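Local atomic coordinates of agglutinin alpha chain (Artocarpus integer, PDB entry 4R6R), a protein that binds D-galactose and the T-antigen disaccharide Gal-beta1,3-GalNAc as a plant lectin, and recognises human IgA-1. Residues Ile15-Asn20 and Gly94-Thr99; Phe60-Ile65 and Thr88-Tyr93; Val79-Leu84 and Tyr122-Phe127. All coordinates share one frame; numbering follows the deposited sequence.

Near the N terminus, after strand 2-5, strand 11-19 ends in contact 1. The loop after strand 52-57 supplies 60-65 to contact 2, and strand 78-88 gives 79-84 to contact 3. The turn and strand start at 88-93 close contact 2, and 94-99, next along, closes the longer loop of contact 1, which encloses contact 2. Contact 3 opens at 79-84, inside both loops, and closes beyond them at 122-127, so it crosses both. Contact 1 brings two of the three beta-prism sheets together, contact 2 fixes an interstrand loop to a hairpin turn, and contact 3 ties strand 78-88 to strand 124-132, of the third sheet, beside the sugar site. Ile15 CD1 packs on Ile65 CD1.

Contact 1. Residues Ile15-Asn20 and Gly94-Thr99; sequences INLSYN and GPYGVT
Tyr19 and Tyr96 lean on each other where the end of strand 11-19 meets the end of strand 92-97. Their rings are neither stacked nor set edge to face: the planes stand 40° apart and the centroids 5.4 Å. The CB of Tyr96 sits over one face of the Tyr19 ring, 4.1 Å from its centroid and offset toward the rim, a CH-pi contact. Beyond it the two rings diverge from a near touch between Tyr19 CE1 and Tyr96 CD1, 3.7 Å apart. Tyr19 reaches this place because its CG lies between the backbone N and the carbonyl carbon (chi1 67°), which stands the ring up from its strand toward Gly97. There Tyr19 CD2 comes within 3.5 Å of Gly97 N, and CB also lies close to this backbone. Gly97 suits the spot twice over: its positive phi would press a side chain against the preceding carbonyl oxygen, and its bare CA lets Asn20 O approach to 3.7 Å. Val98 adds one methyl, CG2, beside that same oxygen.

Leu17, two residues back and on the same side of its strand as Tyr19, meets Tyr96 at about a right angle, its CD1 4.2 Å from Tyr96 CB. A branched aliphatic chain serves well here, since it also packs on Val54 and Phe28, while Tyr96 itself continues onto Val54 and Ile56. No hydrogen bond spans the two segments, which are held by van der Waals and CH-pi contact, backbone N and O atoms included. The short strand axes run 55° apart, 6.7 Å at closest approach, and the strands belong to different sheets. Such packing of side chains between separate antiparallel sheets is the construction of the beta-prism fold of jacalin lectins.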
loop_
_atom_site.group_PDB
_atom_site.type_symbol
_atom_site.label_atom_id
_atom_site.label_comp_id
_atom_site.label_asym_id
_atom_site.label_seq_id
_atom_site.Cartn_x
_atom_site.Cartn_y
_atom_site.Cartn_z
ATOM N N ILE A 15 -9.709 -14.047 -17.792
ATOM C CA ILE A 15 -10.785 -14.592 -16.920
ATOM C C ILE A 15 -11.565 -15.583 -17.789
ATOM O O ILE A 15 -11.936 -15.263 -18.948
ATOM C CB ILE A 15 -11.706 -13.473 -16.484
ATOM C CG1 ILE A 15 -10.948 -12.554 -15.496
ATOM C CG2 ILE A 15 -12.839 -14.048 -15.696
ATOM C CD1 ILE A 15 -11.700 -11.301 -15.054
ATOM N N ASN A 16 -11.740 -16.770 -17.256
ATOM C CA ASN A 16 -12.548 -17.801 -17.915
ATOM C C ASN A 16 -13.771 -18.102 -17.035
ATOM O O ASN A 16 -13.637 -18.621 -15.939
ATOM C CB ASN A 16 -11.721 -19.052 -18.089
ATOM C CG ASN A 16 -10.608 -18.863 -19.069
ATOM O OD1 ASN A 16 -10.819 -18.830 -20.270
ATOM N ND2 ASN A 16 -9.424 -18.755 -18.551
ATOM N N LEU A 17 -14.962 -17.742 -17.513
ATOM C CA LEU A 17 -16.158 -17.955 -16.704
ATOM C C LEU A 17 -17.230 -18.585 -17.590
ATOM O O LEU A 17 -17.069 -18.699 -18.838
ATOM C CB LEU A 17 -16.651 -16.666 -16.036
ATOM C CG LEU A 17 -17.159 -15.571 -16.982
ATOM C CD1 LEU A 17 -18.618 -15.820 -17.378
ATOM C CD2 LEU A 17 -17.109 -14.231 -16.255
ATOM N N SER A 18 -18.214 -19.164 -16.925
ATOM C CA SER A 18 -19.341 -19.691 -17.690
ATOM C C SER A 18 -20.598 -19.083 -17.158
ATOM O O SER A 18 -20.668 -18.611 -16.029
ATOM C CB SER A 18 -19.325 -21.184 -17.731
ATOM O OG SER A 18 -19.738 -21.719 -16.468
ATOM N N TYR A 19 -21.645 -19.072 -17.995
ATOM C CA TYR A 19 -22.912 -18.453 -17.632
ATOM C C TYR A 19 -24.046 -19.055 -18.399
ATOM O O TYR A 19 -23.862 -19.797 -19.357
ATOM C CB TYR A 19 -22.858 -16.928 -17.951
ATOM C CG TYR A 19 -22.780 -16.642 -19.450
ATOM C CD1 TYR A 19 -21.542 -16.609 -20.075
ATOM C CD2 TYR A 19 -23.930 -16.445 -20.265
ATOM C CE1 TYR A 19 -21.435 -16.416 -21.453
ATOM C CE2 TYR A 19 -23.803 -16.219 -21.636
ATOM C CZ TYR A 19 -22.538 -16.182 -22.182
ATOM O OH TYR A 19 -22.371 -15.967 -23.573
ATOM N N ASN A 20 -25.246 -18.802 -17.876
ATOM C CA ASN A 20 -26.477 -19.283 -18.543
ATOM C C ASN A 20 -27.364 -18.041 -18.689
ATOM O O ASN A 20 -27.529 -17.274 -17.749
ATOM C CB ASN A 20 -27.081 -20.373 -17.678
ATOM C CG ASN A 20 -28.282 -21.052 -18.317
ATOM O OD1 ASN A 20 -29.246 -20.389 -18.639
ATOM N ND2 ASN A 20 -28.265 -22.411 -18.383
ATOM N N GLY A 94 -19.170 -8.433 -21.713
ATOM C CA GLY A 94 -20.426 -8.749 -21.065
ATOM C C GLY A 94 -21.483 -7.666 -21.396
ATOM O O GLY A 94 -21.273 -6.801 -22.261
ATOM N N PRO A 95 -22.647 -7.730 -20.761
ATOM C CA PRO A 95 -22.943 -8.637 -19.665
ATOM C C PRO A 95 -23.084 -10.107 -20.016
ATOM O O PRO A 95 -23.545 -10.496 -21.105
ATOM C CB PRO A 95 -24.274 -8.143 -19.151
ATOM C CG PRO A 95 -24.942 -7.550 -20.380
ATOM C CD PRO A 95 -23.782 -6.804 -21.027
ATOM N N TYR A 96 -22.609 -10.900 -19.090
ATOM C CA TYR A 96 -22.769 -12.389 -19.115
ATOM C C TYR A 96 -23.767 -12.764 -18.056
ATOM O O TYR A 96 -23.632 -12.352 -16.909
ATOM C CB TYR A 96 -21.432 -13.067 -18.811
ATOM C CG TYR A 96 -20.361 -12.608 -19.762
ATOM C CD1 TYR A 96 -20.441 -12.913 -21.122
ATOM C CD2 TYR A 96 -19.282 -11.833 -19.292
ATOM C CE1 TYR A 96 -19.454 -12.481 -22.020
ATOM C CE2 TYR A 96 -18.303 -11.411 -20.146
ATOM C CZ TYR A 96 -18.401 -11.750 -21.511
ATOM O OH TYR A 96 -17.412 -11.274 -22.353
ATOM N N GLY A 97 -24.759 -13.605 -18.384
ATOM C CA GLY A 97 -25.755 -14.076 -17.399
ATOM C C GLY A 97 -27.061 -13.329 -17.628
ATOM O O GLY A 97 -27.421 -12.993 -18.803
ATOM N N VAL A 98 -27.752 -13.003 -16.559
ATOM C CA VAL A 98 -29.046 -12.374 -16.624
ATOM C C VAL A 98 -28.995 -11.045 -15.885
ATOM O O VAL A 98 -28.697 -11.011 -14.649
ATOM C CB VAL A 98 -30.124 -13.274 -15.984
ATOM C CG1 VAL A 98 -31.483 -12.575 -15.938
ATOM C CG2 VAL A 98 -30.190 -14.591 -16.728
ATOM N N THR A 99 -29.322 -9.982 -16.604
ATOM C CA THR A 99 -29.250 -8.662 -15.975
ATOM C C THR A 99 -30.529 -8.278 -15.252
ATOM O O THR A 99 -31.204 -7.313 -15.637
ATOM C CB THR A 99 -28.843 -7.613 -17.012
ATOM O OG1 THR A 99 -29.692 -7.754 -18.181
ATOM C CG2 THR A 99 -27.386 -7.839 -17.461
#

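Contact 2. Residues Phe60-Ile65 and Thr88-Tyr93; sequences FPSEYI and TNKKTY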
loop_
_atom_site.group_PDB
_atom_site.type_symbol
_atom_site.label_atom_id
_atom_site.label_comp_id
_atom_site.label_asym_id
_atom_site.label_seq_id
_atom_site.Cartn_x
_atom_site.Cartn_y
_atom_site.Cartn_z
ATOM N N PHE A 60 -2.636 -7.841 -21.307
ATOM C CA PHE A 60 -1.857 -7.453 -20.128
ATOM C C PHE A 60 -0.423 -7.150 -20.612
ATOM O O PHE A 60 0.112 -7.838 -21.504
ATOM C CB PHE A 60 -1.857 -8.594 -19.145
ATOM C CG PHE A 60 -0.959 -8.393 -17.973
ATOM C CD1 PHE A 60 -1.400 -7.754 -16.808
ATOM C CD2 PHE A 60 0.356 -8.874 -18.003
ATOM C CE1 PHE A 60 -0.544 -7.511 -15.763
ATOM C CE2 PHE A 60 1.191 -8.689 -16.896
ATOM C CZ PHE A 60 0.747 -8.008 -15.760
ATOM N N PRO A 61 0.211 -6.103 -20.079
ATOM C CA PRO A 61 -0.239 -5.219 -19.008
ATOM C C PRO A 61 -0.872 -3.910 -19.415
ATOM O O PRO A 61 -1.282 -3.126 -18.558
ATOM C CB PRO A 61 1.077 -4.934 -18.244
ATOM C CG PRO A 61 2.044 -4.797 -19.417
ATOM C CD PRO A 61 1.674 -5.945 -20.338
ATOM N N SER A 62 -1.030 -3.647 -20.713
ATOM C CA SER A 62 -1.599 -2.344 -21.062
ATOM C C SER A 62 -3.096 -2.252 -20.860
ATOM O O SER A 62 -3.638 -1.146 -20.643
ATOM C CB SER A 62 -1.225 -1.986 -22.516
ATOM O OG SER A 62 -1.886 -2.810 -23.428
ATOM N N GLU A 63 -3.744 -3.423 -20.919
ATOM C CA GLU A 63 -5.216 -3.532 -20.690
ATOM C C GLU A 63 -5.529 -4.020 -19.270
ATOM O O GLU A 63 -4.932 -4.996 -18.870
ATOM C CB GLU A 63 -5.895 -4.471 -21.703
ATOM C CG GLU A 63 -7.417 -4.530 -21.520
ATOM C CD GLU A 63 -8.157 -5.376 -22.527
ATOM O OE1 GLU A 63 -7.519 -6.187 -23.218
ATOM O OE2 GLU A 63 -9.404 -5.223 -22.621
ATOM N N TYR A 64 -6.399 -3.315 -18.540
ATOM C CA TYR A 64 -6.730 -3.729 -17.192
ATOM C C TYR A 64 -8.157 -3.311 -16.905
ATOM O O TYR A 64 -8.702 -2.358 -17.452
ATOM C CB TYR A 64 -5.758 -3.079 -16.154
ATOM C CG TYR A 64 -5.708 -1.579 -16.252
ATOM C CD1 TYR A 64 -6.611 -0.786 -15.575
ATOM C CD2 TYR A 64 -4.791 -0.960 -17.130
ATOM C CE1 TYR A 64 -6.589 0.606 -15.702
ATOM C CE2 TYR A 64 -4.770 0.415 -17.261
ATOM C CZ TYR A 64 -5.677 1.169 -16.583
ATOM O OH TYR A 64 -5.641 2.542 -16.706
ATOM N N ILE A 65 -8.755 -4.050 -15.966
ATOM C CA ILE A 65 -10.170 -3.817 -15.545
ATOM C C ILE A 65 -10.283 -2.479 -14.774
ATOM O O ILE A 65 -9.510 -2.232 -13.864
ATOM C CB ILE A 65 -10.707 -4.993 -14.728
ATOM C CG1 ILE A 65 -10.756 -6.238 -15.621
ATOM C CG2 ILE A 65 -12.098 -4.662 -14.145
ATOM C CD1 ILE A 65 -10.795 -7.543 -14.802
ATOM N N THR A 88 -12.800 -2.634 -19.219
ATOM C CA THR A 88 -11.376 -2.313 -19.107
ATOM C C THR A 88 -11.167 -0.975 -19.769
ATOM O O THR A 88 -12.135 -0.333 -20.249
ATOM C CB THR A 88 -10.427 -3.324 -19.805
ATOM O OG1 THR A 88 -10.621 -3.312 -21.218
ATOM C CG2 THR A 88 -10.753 -4.773 -19.433
ATOM N N ASN A 89 -9.905 -0.544 -19.745
ATOM C CA ASN A 89 -9.520 0.702 -20.437
ATOM C C ASN A 89 -9.651 0.585 -21.933
ATOM O O ASN A 89 -9.553 1.606 -22.634
ATOM C CB ASN A 89 -8.122 1.174 -20.016
ATOM C CG ASN A 89 -7.056 0.125 -20.250
ATOM O OD1 ASN A 89 -7.291 -1.086 -20.139
ATOM N ND2 ASN A 89 -5.882 0.573 -20.567
ATOM N N LYS A 90 -9.852 -0.613 -22.467
ATOM C CA LYS A 90 -9.923 -0.821 -23.911
ATOM C C LYS A 90 -11.305 -1.182 -24.404
ATOM O O LYS A 90 -11.702 -0.780 -25.481
ATOM C CB LYS A 90 -8.894 -1.885 -24.327
ATOM C CG LYS A 90 -7.451 -1.549 -23.929
ATOM C CD LYS A 90 -6.951 -0.202 -24.454
ATOM C CE LYS A 90 -5.564 0.134 -23.919
ATOM N NZ LYS A 90 -4.490 -0.311 -24.848
ATOM N N LYS A 91 -12.068 -1.968 -23.649
ATOM C CA LYS A 91 -13.412 -2.350 -24.095
ATOM C C LYS A 91 -14.229 -2.988 -22.989
ATOM O O LYS A 91 -13.734 -3.088 -21.860
ATOM C CB LYS A 91 -13.339 -3.270 -25.291
ATOM C CG LYS A 91 -12.816 -4.624 -24.894
ATOM C CD LYS A 91 -12.608 -5.512 -26.127
ATOM C CE LYS A 91 -13.935 -6.113 -26.559
ATOM N NZ LYS A 91 -14.014 -6.193 -28.044
ATOM N N THR A 92 -15.456 -3.381 -23.278
ATOM C CA THR A 92 -16.393 -3.916 -22.262
ATOM C C THR A 92 -16.627 -5.336 -22.686
ATOM O O THR A 92 -16.840 -5.614 -23.897
ATOM C CB THR A 92 -17.713 -3.114 -22.227
ATOM O OG1 THR A 92 -17.371 -1.766 -21.815
ATOM C CG2 THR A 92 -18.732 -3.723 -21.219
ATOM N N TYR A 93 -16.595 -6.249 -21.681
ATOM C CA TYR A 93 -16.861 -7.670 -21.868
ATOM C C TYR A 93 -18.090 -7.988 -21.049
ATOM O O TYR A 93 -18.096 -7.852 -19.784
ATOM C CB TYR A 93 -15.686 -8.477 -21.285
ATOM C CG TYR A 93 -14.371 -8.177 -21.970
ATOM C CD1 TYR A 93 -13.518 -7.164 -21.502
ATOM C CD2 TYR A 93 -13.945 -8.914 -23.061
ATOM C CE1 TYR A 93 -12.298 -6.883 -22.116
ATOM C CE2 TYR A 93 -12.741 -8.612 -23.697
ATOM C CZ TYR A 93 -11.901 -7.621 -23.183
ATOM O OH TYR A 93 -10.711 -7.276 -23.781
#
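With CG opposite its backbone N (chi1 -177°) and the chain extended beyond it, Glu63 reaches between Thr88 and Tyr93; Asn89, turned at chi1 57°, instead directs its amide back at the 62-64 backbone. The glutamate oxygen OE2 takes two hydrogen bonds: Thr88 OG1 donates to its anti lone pair at 2.7 Å, and Tyr93 OH arrives on the syn side, also at 2.7 Å, with OE2 lying at the edge of the tyrosine ring. Asn89 suits its place by having both a donor and an acceptor. Its ND2 gives a nearly straight bond to Ser62 O at 2.8 Å, in the plane of both groups, while OD1 receives Tyr64 N at 2.9 Å from above its carbonyl plane. The amide is stacked over one face of the Tyr64 ring, the planes 27° apart. Asn89 N returns a bond to Tyr64 O. Thr88 OG1 also accepts from the backbone N of Lys90 and Lys91, forming an ST turn and an ST motif. Since OE1 is held by Asp59 N, both oxygens of the buried Glu63 carboxylate are supplied with donors, which would probably favour its charged form.

Contact 3. Residues Val79-Leu84 and Tyr122-Phe127; sequences VVVRSL and YWLDYF. With 147 (4-nitrophenyl beta-D-galactopyranoside), chain I.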
loop_
_atom_site.group_PDB
_atom_site.type_symbol
_atom_site.label_atom_id
_atom_site.label_comp_id
_atom_site.label_asym_id
_atom_site.label_seq_id
_atom_site.Cartn_x
_atom_site.Cartn_y
_atom_site.Cartn_z
ATOM N N VAL A 79 -29.920 -16.428 -3.312
ATOM C CA VAL A 79 -29.386 -15.159 -3.852
ATOM C C VAL A 79 -28.010 -15.434 -4.447
ATOM O O VAL A 79 -27.152 -16.008 -3.796
ATOM C CB VAL A 79 -29.227 -14.089 -2.735
ATOM C CG1 VAL A 79 -28.561 -12.821 -3.295
ATOM C CG2 VAL A 79 -30.570 -13.823 -2.036
ATOM N N VAL A 80 -27.881 -15.136 -5.737
ATOM C CA VAL A 80 -26.618 -15.477 -6.480
ATOM C C VAL A 80 -26.217 -14.286 -7.369
ATOM O O VAL A 80 -26.955 -13.329 -7.473
ATOM C CB VAL A 80 -26.783 -16.791 -7.316
ATOM C CG1 VAL A 80 -27.164 -17.957 -6.377
ATOM C CG2 VAL A 80 -27.864 -16.629 -8.374
ATOM N N VAL A 81 -25.006 -14.337 -7.935
ATOM C CA VAL A 81 -24.566 -13.331 -8.862
ATOM C C VAL A 81 -25.115 -13.760 -10.236
ATOM O O VAL A 81 -24.662 -14.734 -10.836
ATOM C CB VAL A 81 -23.040 -13.294 -8.885
ATOM C CG1 VAL A 81 -22.539 -12.255 -9.897
ATOM C CG2 VAL A 81 -22.588 -12.973 -7.470
ATOM N N ARG A 82 -26.163 -13.059 -10.643
ATOM C CA ARG A 82 -26.863 -13.352 -11.884
ATOM C C ARG A 82 -26.134 -12.862 -13.151
ATOM O O ARG A 82 -26.255 -13.503 -14.185
ATOM C CB ARG A 82 -28.278 -12.782 -11.873
ATOM C CG ARG A 82 -29.122 -13.490 -10.790
ATOM C CD ARG A 82 -30.609 -13.390 -11.044
ATOM N NE ARG A 82 -30.926 -14.355 -12.119
ATOM C CZ ARG A 82 -32.111 -14.408 -12.726
ATOM N NH1 ARG A 82 -33.093 -13.564 -12.367
ATOM N NH2 ARG A 82 -32.302 -15.275 -13.671
ATOM N N SER A 83 -25.346 -11.754 -13.084
ATOM C CA SER A 83 -24.615 -11.307 -14.235
ATOM C C SER A 83 -23.356 -10.616 -13.766
ATOM O O SER A 83 -23.287 -10.109 -12.665
ATOM C CB SER A 83 -25.482 -10.312 -15.051
ATOM O OG SER A 83 -24.900 -9.761 -16.183
ATOM N N LEU A 84 -22.406 -10.602 -14.679
ATOM C CA LEU A 84 -21.142 -9.817 -14.533
ATOM C C LEU A 84 -20.837 -9.138 -15.833
ATOM O O LEU A 84 -21.010 -9.698 -16.950
ATOM C CB LEU A 84 -19.951 -10.708 -14.202
ATOM C CG LEU A 84 -20.024 -11.334 -12.824
ATOM C CD1 LEU A 84 -18.967 -12.444 -12.680
ATOM C CD2 LEU A 84 -19.782 -10.258 -11.752
ATOM N N TYR A 122 -24.564 -24.259 -7.093
ATOM C CA TYR A 122 -25.081 -24.368 -8.488
ATOM C C TYR A 122 -24.594 -23.133 -9.280
ATOM O O TYR A 122 -24.333 -23.203 -10.500
ATOM C CB TYR A 122 -26.638 -24.418 -8.476
ATOM C CG TYR A 122 -27.226 -25.794 -8.118
ATOM C CD1 TYR A 122 -26.514 -26.720 -7.402
ATOM C CD2 TYR A 122 -28.464 -26.169 -8.634
ATOM C CE1 TYR A 122 -27.025 -27.972 -7.084
ATOM C CE2 TYR A 122 -28.978 -27.442 -8.362
ATOM C CZ TYR A 122 -28.251 -28.308 -7.587
ATOM O OH TYR A 122 -28.738 -29.574 -7.299
ATOM N N TRP A 123 -24.627 -21.988 -8.593
ATOM C CA TRP A 123 -24.204 -20.699 -9.235
ATOM C C TRP A 123 -23.175 -20.005 -8.326
ATOM O O TRP A 123 -22.969 -20.366 -7.162
ATOM C CB TRP A 123 -25.378 -19.756 -9.573
ATOM C CG TRP A 123 -26.358 -20.527 -10.391
ATOM C CD1 TRP A 123 -26.244 -20.879 -11.736
ATOM C CD2 TRP A 123 -27.560 -21.207 -9.885
ATOM N NE1 TRP A 123 -27.316 -21.699 -12.080
ATOM C CE2 TRP A 123 -28.133 -21.901 -11.010
ATOM C CE3 TRP A 123 -28.163 -21.329 -8.629
ATOM C CZ2 TRP A 123 -29.307 -22.690 -10.893
ATOM C CZ3 TRP A 123 -29.368 -22.084 -8.533
ATOM C CH2 TRP A 123 -29.897 -22.744 -9.638
ATOM N N LEU A 124 -22.544 -18.950 -8.884
ATOM C CA LEU A 124 -21.681 -18.064 -8.108
ATOM C C LEU A 124 -22.577 -17.392 -7.047
ATOM O O LEU A 124 -23.446 -16.603 -7.350
ATOM C CB LEU A 124 -21.060 -17.025 -9.050
ATOM C CG LEU A 124 -20.105 -15.982 -8.360
ATOM C CD1 LEU A 124 -18.952 -16.645 -7.639
ATOM C CD2 LEU A 124 -19.634 -14.991 -9.454
ATOM N N ASP A 125 -22.290 -17.707 -5.796
ATOM C CA ASP A 125 -23.100 -17.190 -4.697
ATOM C C ASP A 125 -22.723 -15.779 -4.329
ATOM O O ASP A 125 -23.584 -14.958 -4.108
ATOM C CB ASP A 125 -22.925 -18.070 -3.439
ATOM C CG ASP A 125 -23.270 -19.558 -3.688
ATOM O OD1 ASP A 125 -24.402 -19.765 -4.181
ATOM O OD2 ASP A 125 -22.408 -20.449 -3.452
ATOM N N TYR A 126 -21.400 -15.519 -4.277
ATOM C CA TYR A 126 -20.948 -14.200 -3.855
ATOM C C TYR A 126 -19.494 -14.194 -4.262
ATOM O O TYR A 126 -18.864 -15.248 -4.465
ATOM C CB TYR A 126 -21.174 -13.910 -2.315
ATOM C CG TYR A 126 -20.496 -14.853 -1.404
ATOM C CD1 TYR A 126 -19.120 -14.785 -1.156
ATOM C CD2 TYR A 126 -21.251 -15.857 -0.728
ATOM C CE1 TYR A 126 -18.494 -15.712 -0.326
ATOM C CE2 TYR A 126 -20.637 -16.778 0.107
ATOM C CZ TYR A 126 -19.276 -16.707 0.319
ATOM O OH TYR A 126 -18.691 -17.630 1.165
ATOM N N PHE A 127 -18.948 -12.968 -4.288
ATOM C CA PHE A 127 -17.498 -12.825 -4.481
ATOM C C PHE A 127 -17.024 -11.504 -3.920
ATOM O O PHE A 127 -17.835 -10.592 -3.652
ATOM C CB PHE A 127 -17.105 -12.915 -5.980
ATOM C CG PHE A 127 -17.433 -11.676 -6.779
ATOM C CD1 PHE A 127 -18.729 -11.389 -7.170
ATOM C CD2 PHE A 127 -16.457 -10.744 -7.138
ATOM C CE1 PHE A 127 -19.047 -10.204 -7.851
ATOM C CE2 PHE A 127 -16.760 -9.628 -7.885
ATOM C CZ PHE A 127 -18.062 -9.289 -8.218
HETATM C C1 147 I . -26.576 -25.101 -3.565
HETATM C C2 147 I . -25.860 -24.883 -2.203
HETATM O O2 147 I . -26.214 -25.878 -1.200
HETATM C C3 147 I . -26.148 -23.481 -1.638
HETATM O O3 147 I . -25.294 -23.278 -0.493
HETATM C C4 147 I . -25.859 -22.397 -2.774
HETATM O O4 147 I . -24.466 -22.488 -2.990
HETATM C C5 147 I . -26.647 -22.803 -4.106
HETATM C C6 147 I . -26.743 -21.692 -5.177
HETATM O O6 147 I . -25.520 -21.545 -5.928
HETATM O O5 147 I . -26.188 -24.086 -4.608
HETATM O O1 147 I . -26.345 -26.482 -3.939
HETATM O O HOH W 1 -26.480 -18.521 -2.858
#
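The galactose site of this jacalin-type lectin lies at one end of the beta-prism, where the 122-125 segment holds the sugar and Val80 backs it. Tyr122 N donates to the ring oxygen O5 of the ligand, and Trp123 N to its O6 at 2.8 Å. O6 in turn donates a hydrogen bond to Asp125 OD1 at 2.7 Å, so one sugar oxygen is gripped on two counts; O4 bonds the carboxylate, an acceptor suited to several hydroxyls, weakly. A bridging water donates to both Val79 O and Asp125 OD1, and Val80 CG1 lies 3.9 Å from the C6 of the ligand. The strands meet through one straight bond, Val81 N to Leu124 O at 2.8 Å (173°). Val81 and Leu124 point the same way side by side, Val81 CB 3.8 Å from Leu124 CD2; Leu84 CD2 slides past Phe127 to touch its CE1 at 4.0 Å. Ser119 OG holds the other oxygen of Asp125, and Gly1 N also binds the sugar. Strands 79-84 and 124-127 cross at 89°, with Ile25 of strand 25-34 against Leu84 and Leu124, and Val68 and Phe116 touching Phe127 from strands 65-75 and 110-120.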